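Local coordinates for protein alginate lyase (Bacteroides ovatus, PDB 3NNB) that probably depolymerises the polysaccharide alginate by beta-elimination, as a lyase of the alginate lyase family, at residues P46-K51 and K95-K100; H61-M66 and P144-G149; M66-W71 and G87-E92; L80-K85 and T151-N156. All blocks are in the same frame, centred on the assembly; numbering follows the deposited sequence. Where two conformers were deposited one is given.

Interaction 1. Residues P46-K51 and K95-K100; sequences PSVMDK and KLDRNK
K51 lays the whole length of its side chain along D97, and the atoms can be followed one by one. CB starts beside the backbone at 95-96, 3.5 Å from K95 O. With CG wedged between the backbone N and the carbonyl carbon (chi1 63°), the chain runs along the D97 carboxylate; CD passes D97 OD1 at 3.3 Å, and CE moves on to OD2. A bend at the last torsion (chi4 -69°) turns NZ back into a salt bridge with D97 OD2, 2.7 Å long, which enters on the syn lone pair. The same ammonium donates to V48 O at 2.8 Å and has further acceptors in K60 O and D62 O, while D97 OD2 also takes the N-H of M64. The other oxygen, D97 OD1, receives a water that donates as well to S47 O. A second salt bridge lies toward the solvent side: K100 NZ reaches D50 OD2 at 2.7 Å. S47 N approaches that oxygen from the opposite face of the carboxylate, at 3.2 Å, and so ties it into the type I turn S47-D50. P46 CB rests on the aliphatic part of K100, 3.7 Å from CD. The buried K51-D97 pair, gripped by several backbone groups, fixes the loop ahead of strand 64-66 to the start of helix 98-118, and such multiple bonding would probably keep both groups charged.

Interaction 2. Residues H61-M66 and P144-G149; sequences HDYMSM and PHLTYG
The H145 imidazole meets D62 at its edge: NE2 donates to D62 OD1 at 2.8 Å, and the ring and carboxylate planes stand 77° apart. OD1 is accordingly approached from above the carboxylate plane, 72° out of it, and not along its edge. At another point on the imidazole rim, ND1 accepts T147 N in the ring plane at 3.1 Å. Water 2 sits over the centre of one face, bridging Y63 N and H145 O, and the W205 ring meets the imidazole at an inclined angle. The Y63 ring has G149 CA at its edge, 4.2 Å from CE2, while L146 CD2 comes in obliquely. T147 CG2 lies over the rim of one face of the Y148 ring. The second carboxylate oxygen, D62 OD2, is hydrogen-bonded to S57 OG. With an alanine in place of H145, T147 N would probably lose its acceptor and D62 OD1 one of its donors, although N143 still reaches that oxygen.

These groups surround a short, loosely bonded parallel pairing of strands 64-66 and 148-151, entered from the second side through the type I turn L146-G149. S65 N donates to Y148 O at 3.3 Å, and M64 CA adds a CA-H...O contact to the same oxygen at 3.4 Å. Beside it, Y63 O and Y148 N do not bond directly; water 3 spans them, donating to Y63 O and accepting from Y148 N. Y63 CG is turned anti to the backbone N (chi1 180°), which directs the phenol past L146 until OH bonds D167, an aspartate that also receives S65 OG.

Interaction 3. Residues M66-W71 and G87-E92; sequences MGPYWW and GQRNPE
W71 lies flat against N90, the residue that opens an Asx turn: N90 OD1 accepts E92 N at 2.8 Å where the 87-92 loop enters its 3-10 segment. This is the tight part of the contact. N90 CA forms a CH-pi contact 3.8 Å from the centroid of the six-membered ring of W71, and the amide is stacked with the indole, their planes 14° apart. ND2 donates to W70 O at 2.9 Å, on a lone pair and in the carbonyl plane, and also to E92 OE1, which Y82 OH engages too. N90 N bonds P68 O almost in line with the carbonyl, 2.8 Å away. CE of the selenomethionine M66, turned aside by the bend at chi3 (89°), lies over the amide face opposite the indole, offset toward ND2, 3.3 Å from N90 ND2. At the indole edge W71 NE1 donates to Q88 O at 2.8 Å, from well above the carbonyl plane. A phenylalanine in place of W71 would probably leave Q88 O without this donor and uncover part of N90. Y69 belongs to the close packing as well: G87 N stands 3.3 Å above the ring plane of Y69, over the centre. Its OH bonds Y277, and a glycerol, probably from the crystallisation liquor, is bound nearby.

Toward solvent the contact thins. The R89 guanidinium lies with one face over P68 CB, a placement made less certain by its two deposited conformers, and P91 CD touches W71 CH2 obliquely, at 3.7 Å.

Interaction 4. Residues L80-K85 and T151-N156; sequences LPYIRK and TIPGKN
P153 sits squarely on one face of the Y82 ring. Its CB is 3.6 Å from the ring centroid of Y82 and only 7° off the normal, the geometry of a CH-pi contact, while CG lies over the CE2 side of the ring. L80 extends the apolar patch, its CD2 touching P153 CB at 3.7 Å. At the base of the tyrosine side chain, I152 CG2 packs on Y82 CB, 3.9 Å away. A backbone bond holds the Y82-P153 pair together: Y82 N donates to P153 O at 3.1 Å, with an N-H...O angle of 167°.

P153 and G154 are the corner residues of a type II turn from I152 to K155. The glycine has positive phi, and a CB there would collide with P81 CA, so the turn can press closely on P81, which follows a cis peptide bond. P81 CB meets G154 O at 3.6 Å. At the polar rim, K155 folds back through bends at its third and fourth torsions; water 4, 2.9 Å from K155 NZ, donates to Y82 O. The phenol OH of Y82 reaches past this contact to E92 OE1.

Strand 83-84 pairs antiparallel with 70-71 through I83 and W71, and T151 is bonded by its backbone to G67. W70 touches I152 and K155, and M66 of strand 64-66 touches both Y82 and P153.

How the interactions relate
From the N terminus, interaction 1 closes a loop of 43 residues without helix, bringing the segment after helix 27-41 to the start of helix 98-118. Interaction 2 begins inside that loop and ends beyond it, so the two cross; its own loop carries helices 98-118 and 121-136. Interaction 3 spans just 15 residues and nests within both, sharing M66 with interaction 2. Interaction 4 crosses all three, bringing strand 83-84 to the chain after strand 148-151. Direct bonds continue the chain of contacts: D97 with M64 between interactions 1 and 2, S65 with T151 between 2 and 4, and Y69 with K85 between 3 and 4.

Interaction 1. Residues P46-K51 and K95-K100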
# COMPACT_ATOMS: atom_id res chain seq x y z
N PRO A 46 -18.81 1.31 -4.62
CA PRO A 46 -18.72 0.30 -5.67
C PRO A 46 -18.62 -1.12 -5.10
O PRO A 46 -18.52 -1.32 -3.90
CB PRO A 46 -17.43 0.67 -6.39
CG PRO A 46 -16.54 1.11 -5.26
CD PRO A 46 -17.47 1.86 -4.30
N SER A 47 -18.57 -2.11 -5.99
CA SER A 47 -18.38 -3.50 -5.61
C SER A 47 -17.82 -4.28 -6.77
O SER A 47 -17.82 -3.81 -7.91
CB SER A 47 -19.67 -4.16 -5.13
OG SER A 47 -20.51 -4.57 -6.22
N VAL A 48 -17.38 -5.51 -6.46
CA VAL A 48 -16.94 -6.42 -7.50
C VAL A 48 -18.09 -6.85 -8.46
O VAL A 48 -17.84 -7.47 -9.48
CB VAL A 48 -16.27 -7.69 -6.93
CG1 VAL A 48 -14.99 -7.30 -6.14
CG2 VAL A 48 -17.28 -8.57 -6.09
N MSE A 49 -19.33 -6.51 -8.15
CA MSE A 49 -20.45 -6.78 -9.05
C MSE A 49 -20.55 -5.79 -10.18
O MSE A 49 -21.33 -6.00 -11.14
CB MSE A 49 -21.76 -6.84 -8.27
CG MSE A 49 -21.71 -7.74 -7.04
SE MSE A 49 -21.07 -9.57 -7.34
CE MSE A 49 -22.80 -10.26 -8.03
N ASP A 50 -19.77 -4.72 -10.15
CA ASP A 50 -19.94 -3.67 -11.15
C ASP A 50 -19.28 -4.01 -12.48
O ASP A 50 -19.70 -3.50 -13.52
CB ASP A 50 -19.38 -2.34 -10.64
CG ASP A 50 -20.16 -1.77 -9.49
OD1 ASP A 50 -21.32 -2.16 -9.31
OD2 ASP A 50 -19.60 -0.95 -8.74
N LYS A 51 -18.23 -4.82 -12.45
CA LYS A 51 -17.52 -5.18 -13.67
C LYS A 51 -18.47 -5.88 -14.66
O LYS A 51 -19.41 -6.58 -14.26
CB LYS A 51 -16.27 -6.01 -13.33
CG LYS A 51 -16.53 -7.38 -12.65
CD LYS A 51 -15.27 -8.23 -12.56
CE LYS A 51 -15.52 -9.53 -11.74
NZ LYS A 51 -15.73 -9.18 -10.27
N LYS A 95 -11.91 -1.71 -16.71
CA LYS A 95 -13.14 -2.48 -16.92
C LYS A 95 -13.38 -3.51 -15.81
O LYS A 95 -14.50 -4.01 -15.65
CB LYS A 95 -13.09 -3.24 -18.26
CG LYS A 95 -13.05 -2.37 -19.50
CD LYS A 95 -12.88 -3.28 -20.77
CE LYS A 95 -12.36 -2.52 -22.03
NZ LYS A 95 -11.65 -3.45 -23.01
N LEU A 96 -12.32 -3.87 -15.10
CA LEU A 96 -12.39 -4.94 -14.09
C LEU A 96 -12.44 -4.30 -12.69
O LEU A 96 -12.99 -3.22 -12.55
CB LEU A 96 -11.25 -5.91 -14.31
CG LEU A 96 -11.20 -6.54 -15.70
CD1 LEU A 96 -10.07 -7.57 -15.80
CD2 LEU A 96 -12.58 -7.19 -16.01
N ASP A 97 -11.96 -4.99 -11.65
CA ASP A 97 -12.21 -4.57 -10.27
C ASP A 97 -11.20 -3.62 -9.63
O ASP A 97 -11.46 -3.08 -8.55
CB ASP A 97 -12.33 -5.82 -9.37
CG ASP A 97 -13.56 -6.66 -9.67
OD1 ASP A 97 -14.58 -6.07 -10.10
OD2 ASP A 97 -13.48 -7.90 -9.45
N ARG A 98 -10.03 -3.47 -10.23
CA ARG A 98 -8.87 -2.81 -9.56
C ARG A 98 -9.17 -1.38 -9.14
O ARG A 98 -8.86 -0.98 -8.00
CB ARG A 98 -7.63 -2.79 -10.46
CG ARG A 98 -6.47 -2.03 -9.89
CD ARG A 98 -5.97 -2.70 -8.65
NE ARG A 98 -4.83 -2.00 -8.03
CZ ARG A 98 -4.94 -1.03 -7.13
NH1 ARG A 98 -6.12 -0.61 -6.73
NH2 ARG A 98 -3.84 -0.50 -6.59
N ASN A 99 -9.75 -0.60 -10.05
CA ASN A 99 -10.03 0.82 -9.74
C ASN A 99 -11.18 1.00 -8.77
O ASN A 99 -11.16 1.91 -7.97
CB ASN A 99 -10.20 1.65 -11.02
CG ASN A 99 -8.86 1.81 -11.79
OD1 ASN A 99 -7.79 1.64 -11.22
ND2 ASN A 99 -8.94 2.15 -13.10
N LYS A 100 -12.16 0.12 -8.81
CA LYS A 100 -13.23 0.14 -7.82
C LYS A 100 -12.68 -0.18 -6.43
O LYS A 100 -13.01 0.49 -5.45
CB LYS A 100 -14.37 -0.83 -8.17
CG LYS A 100 -15.18 -0.60 -9.47
CD LYS A 100 -15.65 0.78 -9.67
CE LYS A 100 -16.76 0.84 -10.79
NZ LYS A 100 -18.19 0.83 -10.22
O HOH W 1 -16.35 -4.06 -10.22

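Interaction 2. Residues H61-M66 and P144-G149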
# COMPACT_ATOMS: atom_id res chain seq x y z
N HIS A 61 -18.53 -12.60 -7.65
CA HIS A 61 -18.02 -12.18 -6.34
C HIS A 61 -16.51 -12.41 -6.20
O HIS A 61 -15.89 -11.93 -5.24
CB HIS A 61 -18.74 -12.90 -5.22
CG HIS A 61 -20.17 -12.53 -5.07
ND1 HIS A 61 -20.58 -11.56 -4.17
CD2 HIS A 61 -21.30 -13.04 -5.63
CE1 HIS A 61 -21.91 -11.48 -4.21
NE2 HIS A 61 -22.37 -12.35 -5.10
N ASP A 62 -15.91 -13.16 -7.12
CA ASP A 62 -14.48 -13.25 -7.19
C ASP A 62 -13.86 -11.99 -7.80
O ASP A 62 -14.20 -11.58 -8.92
CB ASP A 62 -14.02 -14.48 -7.97
CG ASP A 62 -14.31 -15.80 -7.24
OD1 ASP A 62 -14.61 -15.81 -6.03
OD2 ASP A 62 -14.18 -16.84 -7.92
N TYR A 63 -12.91 -11.42 -7.06
CA TYR A 63 -12.10 -10.32 -7.54
C TYR A 63 -11.39 -10.70 -8.84
O TYR A 63 -10.82 -11.77 -8.93
CB TYR A 63 -11.09 -9.86 -6.48
CG TYR A 63 -10.20 -8.72 -6.91
CD1 TYR A 63 -10.60 -7.40 -6.79
CD2 TYR A 63 -8.96 -8.99 -7.41
CE1 TYR A 63 -9.76 -6.37 -7.17
CE2 TYR A 63 -8.10 -7.95 -7.80
CZ TYR A 63 -8.50 -6.66 -7.68
OH TYR A 63 -7.65 -5.64 -8.07
N MSE A 64 -11.42 -9.80 -9.80
CA MSE A 64 -10.73 -10.00 -11.06
C MSE A 64 -10.11 -8.71 -11.45
O MSE A 64 -10.78 -7.66 -11.49
CB MSE A 64 -11.72 -10.46 -12.16
CG MSE A 64 -11.00 -10.86 -13.45
SE MSE A 64 -12.29 -11.23 -14.84
CE MSE A 64 -11.00 -11.50 -16.31
N SER A 65 -8.82 -8.78 -11.78
CA SER A 65 -8.14 -7.61 -12.38
C SER A 65 -7.23 -8.08 -13.51
O SER A 65 -7.06 -9.28 -13.70
CB SER A 65 -7.29 -6.86 -11.35
OG SER A 65 -6.26 -7.67 -10.84
N MSE A 66 -6.69 -7.11 -14.25
CA MSE A 66 -5.78 -7.37 -15.37
C MSE A 66 -4.38 -6.87 -15.04
O MSE A 66 -4.22 -5.79 -14.45
CB MSE A 66 -6.26 -6.60 -16.61
CG MSE A 66 -5.51 -6.98 -17.88
SE MSE A 66 -6.03 -5.76 -19.34
CE MSE A 66 -4.71 -4.47 -19.00
N PRO A 144 -12.90 -13.60 -0.12
CA PRO A 144 -11.59 -13.28 0.46
C PRO A 144 -10.44 -14.12 -0.14
O PRO A 144 -9.82 -14.94 0.55
CB PRO A 144 -11.79 -13.57 1.96
CG PRO A 144 -12.80 -14.64 1.95
CD PRO A 144 -13.75 -14.33 0.84
N HIS A 145 -10.16 -13.86 -1.42
CA HIS A 145 -9.04 -14.46 -2.15
C HIS A 145 -8.78 -13.67 -3.41
O HIS A 145 -9.62 -12.91 -3.86
CB HIS A 145 -9.31 -15.91 -2.51
CG HIS A 145 -10.38 -16.08 -3.54
ND1 HIS A 145 -10.13 -16.03 -4.90
CD2 HIS A 145 -11.71 -16.31 -3.41
CE1 HIS A 145 -11.25 -16.22 -5.55
NE2 HIS A 145 -12.22 -16.38 -4.68
N LEU A 146 -7.60 -13.86 -3.99
CA LEU A 146 -7.21 -13.20 -5.22
C LEU A 146 -6.72 -14.24 -6.25
O LEU A 146 -5.77 -14.03 -6.98
CB LEU A 146 -6.15 -12.11 -4.94
CG LEU A 146 -6.74 -10.81 -4.35
CD1 LEU A 146 -6.77 -10.94 -2.84
CD2 LEU A 146 -5.92 -9.60 -4.74
N THR A 147 -7.46 -15.36 -6.38
CA THR A 147 -7.16 -16.34 -7.40
C THR A 147 -7.15 -15.75 -8.80
O THR A 147 -6.37 -16.20 -9.66
CB THR A 147 -8.13 -17.55 -7.28
OG1 THR A 147 -7.98 -18.09 -5.97
CG2 THR A 147 -7.81 -18.64 -8.36
N TYR A 148 -7.98 -14.72 -9.03
CA TYR A 148 -8.08 -14.10 -10.36
C TYR A 148 -7.53 -12.68 -10.39
O TYR A 148 -7.93 -11.88 -11.21
CB TYR A 148 -9.51 -14.21 -10.89
CG TYR A 148 -9.90 -15.68 -11.06
CD1 TYR A 148 -9.50 -16.39 -12.20
CD2 TYR A 148 -10.58 -16.37 -10.06
CE1 TYR A 148 -9.80 -17.75 -12.34
CE2 TYR A 148 -10.86 -17.71 -10.19
CZ TYR A 148 -10.49 -18.40 -11.35
OH TYR A 148 -10.77 -19.78 -11.48
N GLY A 149 -6.60 -12.39 -9.46
CA GLY A 149 -5.87 -11.12 -9.47
C GLY A 149 -4.86 -11.11 -10.61
O GLY A 149 -4.08 -12.05 -10.76
O HOH W 2 -12.25 -12.67 -4.59
O HOH W 3 -10.08 -13.77 -7.29

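Interaction 3. Residues M66-W71 and G87-E92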
# COMPACT_ATOMS: atom_id res chain seq x y z
N MSE A 66 -6.69 -7.11 -14.25
CA MSE A 66 -5.78 -7.37 -15.37
C MSE A 66 -4.38 -6.87 -15.04
O MSE A 66 -4.22 -5.79 -14.45
CB MSE A 66 -6.26 -6.60 -16.61
CG MSE A 66 -5.51 -6.98 -17.88
SE MSE A 66 -6.03 -5.76 -19.34
CE MSE A 66 -4.71 -4.47 -19.00
N GLY A 67 -3.35 -7.61 -15.44
CA GLY A 67 -1.97 -7.14 -15.30
C GLY A 67 -1.85 -5.76 -15.95
O GLY A 67 -2.11 -5.62 -17.17
N PRO A 68 -1.47 -4.72 -15.19
CA PRO A 68 -1.60 -3.37 -15.76
C PRO A 68 -0.72 -3.07 -16.96
O PRO A 68 -1.09 -2.23 -17.76
CB PRO A 68 -1.19 -2.47 -14.61
CG PRO A 68 -1.60 -3.21 -13.46
CD PRO A 68 -1.31 -4.65 -13.73
N TYR A 69 0.43 -3.74 -17.07
CA TYR A 69 1.38 -3.44 -18.16
C TYR A 69 1.20 -4.32 -19.39
O TYR A 69 2.10 -4.38 -20.25
CB TYR A 69 2.80 -3.56 -17.64
CG TYR A 69 3.13 -2.64 -16.48
CD1 TYR A 69 2.61 -1.35 -16.36
CD2 TYR A 69 4.03 -3.07 -15.51
CE1 TYR A 69 2.98 -0.51 -15.27
CE2 TYR A 69 4.39 -2.23 -14.42
CZ TYR A 69 3.88 -0.96 -14.34
OH TYR A 69 4.25 -0.16 -13.26
N TRP A 70 0.07 -5.02 -19.48
CA TRP A 70 -0.17 -5.98 -20.56
C TRP A 70 -1.18 -5.40 -21.54
O TRP A 70 -2.26 -4.93 -21.13
CB TRP A 70 -0.61 -7.35 -19.96
CG TRP A 70 0.53 -7.98 -19.20
CD1 TRP A 70 0.94 -7.69 -17.91
CD2 TRP A 70 1.49 -8.89 -19.72
NE1 TRP A 70 2.05 -8.42 -17.60
CE2 TRP A 70 2.42 -9.16 -18.68
CE3 TRP A 70 1.64 -9.55 -20.95
CZ2 TRP A 70 3.50 -10.07 -18.85
CZ3 TRP A 70 2.69 -10.44 -21.11
CH2 TRP A 70 3.59 -10.70 -20.06
N TRP A 71 -0.81 -5.46 -22.83
CA TRP A 71 -1.52 -4.81 -23.92
C TRP A 71 -1.76 -5.76 -25.09
O TRP A 71 -0.98 -6.68 -25.30
CB TRP A 71 -0.69 -3.65 -24.51
CG TRP A 71 -0.42 -2.51 -23.56
CD1 TRP A 71 0.40 -2.53 -22.47
CD2 TRP A 71 -0.97 -1.20 -23.63
NE1 TRP A 71 0.39 -1.28 -21.85
CE2 TRP A 71 -0.45 -0.45 -22.54
CE3 TRP A 71 -1.88 -0.57 -24.50
CZ2 TRP A 71 -0.77 0.89 -22.34
CZ3 TRP A 71 -2.19 0.76 -24.28
CH2 TRP A 71 -1.67 1.45 -23.21
N GLY A 87 5.81 -0.37 -17.37
CA GLY A 87 5.60 1.00 -16.96
C GLY A 87 4.48 1.74 -17.64
O GLY A 87 4.17 2.88 -17.28
N GLN A 88 3.86 1.12 -18.64
CA GLN A 88 2.76 1.73 -19.39
C GLN A 88 1.46 1.00 -19.07
O GLN A 88 1.32 -0.18 -19.42
CB GLN A 88 3.06 1.70 -20.90
CG GLN A 88 4.37 2.41 -21.29
CD GLN A 88 4.53 2.55 -22.80
OE1 GLN A 88 3.79 3.28 -23.43
NE2 GLN A 88 5.46 1.83 -23.37
N ARG A 89 0.55 1.70 -18.39
CA ARG A 89 -0.68 1.11 -17.87
C ARG A 89 -1.80 1.08 -18.93
O ARG A 89 -2.26 2.13 -19.42
CB ARG A 89 -1.15 1.80 -16.58
CG ARG A 89 -0.23 1.59 -15.39
CD ARG A 89 -0.73 2.29 -14.10
NE ARG A 89 -1.87 1.61 -13.46
CZ ARG A 89 -1.80 0.68 -12.50
NH1 ARG A 89 -0.63 0.27 -12.01
NH2 ARG A 89 -2.93 0.15 -12.02
N ASN A 90 -2.26 -0.13 -19.24
CA ASN A 90 -3.32 -0.31 -20.23
C ASN A 90 -4.67 0.13 -19.66
O ASN A 90 -5.10 -0.37 -18.65
CB ASN A 90 -3.38 -1.77 -20.60
CG ASN A 90 -4.47 -2.08 -21.61
OD1 ASN A 90 -5.33 -1.23 -21.93
ND2 ASN A 90 -4.48 -3.35 -22.05
N PRO A 91 -5.28 1.15 -20.25
CA PRO A 91 -6.52 1.65 -19.65
C PRO A 91 -7.65 0.62 -19.60
O PRO A 91 -8.62 0.85 -18.88
CB PRO A 91 -6.87 2.85 -20.52
CG PRO A 91 -6.12 2.69 -21.76
CD PRO A 91 -4.86 1.94 -21.42
N GLU A 92 -7.56 -0.46 -20.36
CA GLU A 92 -8.54 -1.56 -20.27
C GLU A 92 -8.67 -2.09 -18.88
O GLU A 92 -9.67 -2.66 -18.54
CB GLU A 92 -8.14 -2.75 -21.17
CG GLU A 92 -8.30 -2.48 -22.62
CD GLU A 92 -8.08 -3.72 -23.44
OE1 GLU A 92 -7.03 -4.38 -23.31
OE2 GLU A 92 -8.94 -4.03 -24.25

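Interaction 4. Residues L80-K85 and T151-N156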
# COMPACT_ATOMS: atom_id res chain seq x y z
N LEU A 80 -4.06 -11.24 -29.31
CA LEU A 80 -3.75 -12.25 -28.28
C LEU A 80 -2.62 -13.16 -28.65
O LEU A 80 -2.51 -13.56 -29.82
CB LEU A 80 -4.97 -13.13 -28.00
CG LEU A 80 -6.21 -12.44 -27.51
CD1 LEU A 80 -7.36 -13.48 -27.49
CD2 LEU A 80 -5.90 -11.88 -26.14
N PRO A 81 -1.78 -13.52 -27.68
CA PRO A 81 -1.85 -13.14 -26.28
C PRO A 81 -1.30 -11.72 -26.11
O PRO A 81 -0.52 -11.25 -26.93
CB PRO A 81 -0.93 -14.14 -25.58
CG PRO A 81 -0.02 -14.64 -26.63
CD PRO A 81 -0.74 -14.55 -27.92
N TYR A 82 -1.74 -11.05 -25.05
CA TYR A 82 -1.16 -9.77 -24.70
C TYR A 82 0.35 -9.82 -24.48
O TYR A 82 0.91 -10.84 -24.12
CB TYR A 82 -1.86 -9.20 -23.46
CG TYR A 82 -3.22 -8.52 -23.75
CD1 TYR A 82 -3.97 -8.84 -24.89
CD2 TYR A 82 -3.76 -7.59 -22.87
CE1 TYR A 82 -5.19 -8.25 -25.14
CE2 TYR A 82 -4.96 -6.98 -23.11
CZ TYR A 82 -5.71 -7.32 -24.24
OH TYR A 82 -6.90 -6.68 -24.45
N ILE A 83 0.95 -8.66 -24.64
CA ILE A 83 2.37 -8.47 -24.48
C ILE A 83 2.63 -7.37 -23.47
O ILE A 83 1.78 -6.53 -23.21
CB ILE A 83 3.06 -8.18 -25.84
CG1 ILE A 83 2.42 -6.96 -26.54
CG2 ILE A 83 3.07 -9.49 -26.70
CD1 ILE A 83 3.25 -6.44 -27.79
N ARG A 84 3.82 -7.40 -22.88
CA ARG A 84 4.14 -6.49 -21.80
C ARG A 84 4.85 -5.23 -22.27
O ARG A 84 5.74 -5.27 -23.11
CB ARG A 84 5.00 -7.20 -20.76
CG ARG A 84 5.22 -6.40 -19.49
CD ARG A 84 6.05 -7.28 -18.59
NE ARG A 84 6.54 -6.69 -17.37
CZ ARG A 84 7.81 -6.41 -17.08
NH1 ARG A 84 8.80 -6.52 -17.98
NH2 ARG A 84 8.09 -5.94 -15.88
N LYS A 85 4.40 -4.09 -21.76
CA LYS A 85 5.03 -2.78 -21.96
C LYS A 85 5.32 -2.20 -20.56
O LYS A 85 4.49 -1.47 -19.98
CB LYS A 85 4.09 -1.84 -22.71
CG LYS A 85 3.67 -2.33 -24.11
CD LYS A 85 4.85 -2.47 -25.04
CE LYS A 85 4.35 -2.83 -26.46
NZ LYS A 85 5.45 -2.89 -27.46
N THR A 151 -5.05 -11.42 -13.92
CA THR A 151 -5.23 -12.16 -15.18
C THR A 151 -4.65 -11.39 -16.33
O THR A 151 -4.55 -10.15 -16.29
CB THR A 151 -6.74 -12.40 -15.48
OG1 THR A 151 -7.40 -11.16 -15.81
CG2 THR A 151 -7.47 -13.14 -14.34
N ILE A 152 -4.28 -12.10 -17.38
CA ILE A 152 -3.72 -11.47 -18.56
C ILE A 152 -4.37 -12.18 -19.76
O ILE A 152 -4.28 -13.39 -19.88
CB ILE A 152 -2.22 -11.61 -18.69
CG1 ILE A 152 -1.47 -11.03 -17.49
CG2 ILE A 152 -1.75 -10.98 -20.03
CD1 ILE A 152 0.02 -11.47 -17.42
N PRO A 153 -5.03 -11.42 -20.63
CA PRO A 153 -5.67 -12.00 -21.82
C PRO A 153 -4.72 -12.85 -22.64
O PRO A 153 -3.64 -12.40 -23.02
CB PRO A 153 -6.14 -10.76 -22.58
CG PRO A 153 -6.47 -9.79 -21.49
CD PRO A 153 -5.31 -9.98 -20.55
N GLY A 154 -5.13 -14.08 -22.88
CA GLY A 154 -4.36 -15.03 -23.63
C GLY A 154 -3.24 -15.75 -22.91
O GLY A 154 -2.54 -16.55 -23.53
N LYS A 155 -3.04 -15.46 -21.61
CA LYS A 155 -1.98 -16.06 -20.86
C LYS A 155 -2.52 -16.71 -19.60
O LYS A 155 -3.61 -16.37 -19.11
CB LYS A 155 -0.94 -15.02 -20.45
CG LYS A 155 -0.31 -14.31 -21.68
CD LYS A 155 0.92 -13.53 -21.35
CE LYS A 155 2.18 -14.38 -21.36
NZ LYS A 155 2.54 -14.86 -22.73
N ASN A 156 -1.71 -17.62 -19.09
CA ASN A 156 -1.95 -18.28 -17.79
C ASN A 156 -3.27 -19.03 -17.71
O ASN A 156 -3.81 -19.22 -16.61
CB ASN A 156 -1.82 -17.24 -16.66
CG ASN A 156 -0.42 -16.65 -16.54
OD1 ASN A 156 0.54 -17.30 -16.95
ND2 ASN A 156 -0.30 -15.42 -16.01
O HOH W 4 2.87 -12.68 -24.61